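Local coordinates for protein ethylbenzene dehydrogenase alpha-subunit (Aromatoleum aromaticum, PDB 2IVF) that is the alpha subunit of a molybdenum enzyme of the molybdopterin oxidoreductase family, holding molybdenum, two pterin guanine dinucleotide cofactors and an iron/sulfur cluster, at residues A[568-572]-A[822-826]. Numbering follows the deposited sequence.
Sequences PALKK and LEAGE
K571 reaches over to E823 and closes a salt bridge, K571 NZ lying 2.8 Å from E823 OE1. The ammonium arrives on the syn side of the carboxylate, 25° out of its plane; the bond is made to OE1, while E823 OE2 stays 4.0 Å from K571 NZ. The lysine chain bends at chi3 (-140°), which swings CE and NZ toward the carboxylate; K571 CE sits 3.3 Å from E823 OE1. E823 meets it with a chain extended beyond CG. One residue back along the loop, the CD2 branch of L570 packs on A824 CB at 3.7 Å, and before it A569 CB lies 3.7 Å from A824 O. What these loop residues meet is the C-terminal end of helix 819-824, finished by a Schellman motif: G825 takes positive phi (80°), and its N makes a weak bond back to L822 O. The loop itself lies between helices 557-560 and 574-583 within the molybdopterin oxidoreductase region, and the contact joins it to a helix end some 250 residues later in the chain. Further out, K832 hydrogen-bonds A824 O and pairs with E826, whose other carboxylate oxygen holds K941. On the loop side, Y577 of helix 574-583 packs against both L570 and K571.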
ATOM      1  N   PRO A 568      31.412  -6.726 -16.415  1.00 24.60           N
ATOM      2  CA  PRO A 568      32.721  -7.155 -16.900  1.00 24.72           C
ATOM      3  C   PRO A 568      32.982  -6.960 -18.384  1.00 25.22           C
ATOM      4  O   PRO A 568      34.120  -7.108 -18.812  1.00 24.96           O
ATOM      5  CB  PRO A 568      32.780  -8.648 -16.576  1.00 24.73           C
ATOM      6  CG  PRO A 568      31.442  -9.050 -16.118  1.00 25.37           C
ATOM      7  CD  PRO A 568      30.581  -7.860 -15.955  1.00 24.41           C
ATOM      8  N   ALA A 569      31.946  -6.653 -19.153  1.00 26.14           N
ATOM      9  CA  ALA A 569      32.081  -6.312 -20.559  1.00 27.07           C
ATOM     10  C   ALA A 569      32.587  -4.897 -20.743  1.00 28.49           C
ATOM     11  O   ALA A 569      32.911  -4.497 -21.872  1.00 28.48           O
ATOM     12  CB  ALA A 569      30.726  -6.484 -21.290  1.00 26.67           C
ATOM     13  N   LEU A 570      32.640  -4.116 -19.658  1.00 29.04           N
ATOM     14  CA  LEU A 570      33.133  -2.759 -19.758  1.00 28.89           C
ATOM     15  C   LEU A 570      34.656  -2.773 -19.584  1.00 30.20           C
ATOM     16  O   LEU A 570      35.206  -3.594 -18.842  1.00 30.09           O
ATOM     17  CB  LEU A 570      32.422  -1.839 -18.745  1.00 28.59           C
ATOM     18  CG  LEU A 570      30.887  -1.701 -18.825  1.00 28.70           C
ATOM     19  CD1 LEU A 570      30.354  -0.706 -17.757  1.00 24.45           C
ATOM     20  CD2 LEU A 570      30.325  -1.282 -20.216  1.00 27.14           C
ATOM     21  N   LYS A 571      35.335  -1.870 -20.291  1.00 30.25           N
ATOM     22  CA  LYS A 571      36.784  -1.867 -20.333  1.00 30.73           C
ATOM     23  C   LYS A 571      37.368  -1.036 -19.199  1.00 30.55           C
ATOM     24  O   LYS A 571      38.582  -1.067 -18.951  1.00 30.87           O
ATOM     25  CB  LYS A 571      37.262  -1.360 -21.698  1.00 31.78           C
ATOM     26  CG  LYS A 571      36.894   0.112 -22.039  1.00 32.37           C
ATOM     27  CD  LYS A 571      37.176   0.364 -23.541  1.00 32.51           C
ATOM     28  CE  LYS A 571      37.783   1.733 -23.834  1.00 33.82           C
ATOM     29  NZ  LYS A 571      38.429   1.711 -25.177  1.00 33.51           N
ATOM     30  N   LYS A 572      36.506  -0.306 -18.492  1.00 30.09           N
ATOM     31  CA  LYS A 572      36.944   0.543 -17.402  1.00 29.33           C
ATOM     32  C   LYS A 572      35.828   0.930 -16.453  1.00 28.77           C
ATOM     33  O   LYS A 572      34.647   0.625 -16.673  1.00 29.20           O
ATOM     34  CB  LYS A 572      37.635   1.791 -17.951  1.00 29.10           C
ATOM     35  CG  LYS A 572      36.762   2.637 -18.845  1.00 29.32           C
ATOM     36  CD  LYS A 572      37.621   3.523 -19.684  1.00 29.74           C
ATOM     37  CE  LYS A 572      36.855   4.451 -20.599  1.00 29.20           C
ATOM     38  NZ  LYS A 572      37.828   5.414 -21.242  1.00 28.19           N
ATOM     39  N   LEU A 822      29.221   0.032 -29.052  1.00 22.48           N
ATOM     40  CA  LEU A 822      29.896  -0.918 -29.891  1.00 22.80           C
ATOM     41  C   LEU A 822      30.912  -1.739 -29.051  1.00 23.83           C
ATOM     42  O   LEU A 822      30.868  -2.976 -29.044  1.00 23.60           O
ATOM     43  CB  LEU A 822      30.597  -0.160 -31.026  1.00 22.87           C
ATOM     44  CG  LEU A 822      29.745   0.365 -32.191  1.00 22.67           C
ATOM     45  CD1 LEU A 822      30.630   1.131 -33.232  1.00 22.51           C
ATOM     46  CD2 LEU A 822      29.056  -0.812 -32.854  1.00 22.62           C
ATOM     47  N   GLU A 823      31.802  -1.053 -28.327  1.00 23.80           N
ATOM     48  CA  GLU A 823      32.861  -1.725 -27.560  1.00 23.84           C
ATOM     49  C   GLU A 823      32.309  -2.548 -26.374  1.00 23.37           C
ATOM     50  O   GLU A 823      32.857  -3.589 -26.061  1.00 22.73           O
ATOM     51  CB  GLU A 823      33.903  -0.718 -27.065  1.00 23.99           C
ATOM     52  CG  GLU A 823      34.852  -0.276 -28.186  1.00 26.87           C
ATOM     53  CD  GLU A 823      35.941   0.713 -27.777  1.00 28.76           C
ATOM     54  OE1 GLU A 823      36.061   1.067 -26.567  1.00 34.63           O
ATOM     55  OE2 GLU A 823      36.693   1.129 -28.706  1.00 34.05           O
ATOM     56  N   ALA A 824      31.259  -2.044 -25.725  1.00 22.35           N
ATOM     57  CA  ALA A 824      30.596  -2.681 -24.562  1.00 23.00           C
ATOM     58  C   ALA A 824      29.748  -3.877 -24.942  1.00 22.67           C
ATOM     59  O   ALA A 824      29.265  -4.580 -24.051  1.00 22.23           O
ATOM     60  CB  ALA A 824      29.674  -1.696 -23.842  1.00 22.77           C
ATOM     61  N   GLY A 825      29.527  -4.078 -26.236  1.00 22.85           N
ATOM     62  CA  GLY A 825      28.702  -5.187 -26.702  1.00 22.79           C
ATOM     63  C   GLY A 825      27.225  -4.860 -26.578  1.00 23.36           C
ATOM     64  O   GLY A 825      26.397  -5.754 -26.494  1.00 23.15           O
ATOM     65  N   GLU A 826      26.888  -3.572 -26.588  1.00 22.98           N
ATOM     66  CA  GLU A 826      25.478  -3.169 -26.456  1.00 22.52           C
ATOM     67  C   GLU A 826      24.908  -2.384 -27.661  1.00 22.80           C
ATOM     68  O   GLU A 826      23.865  -1.701 -27.543  1.00 22.50           O
ATOM     69  CB  GLU A 826      25.280  -2.364 -25.172  1.00 22.30           C
ATOM     70  CG  GLU A 826      25.578  -3.133 -23.959  1.00 23.24           C
ATOM     71  CD  GLU A 826      25.194  -2.448 -22.687  1.00 23.98           C
ATOM     72  OE1 GLU A 826      24.239  -1.637 -22.693  1.00 27.10           O
ATOM     73  OE2 GLU A 826      25.846  -2.768 -21.665  1.00 23.53           O
TER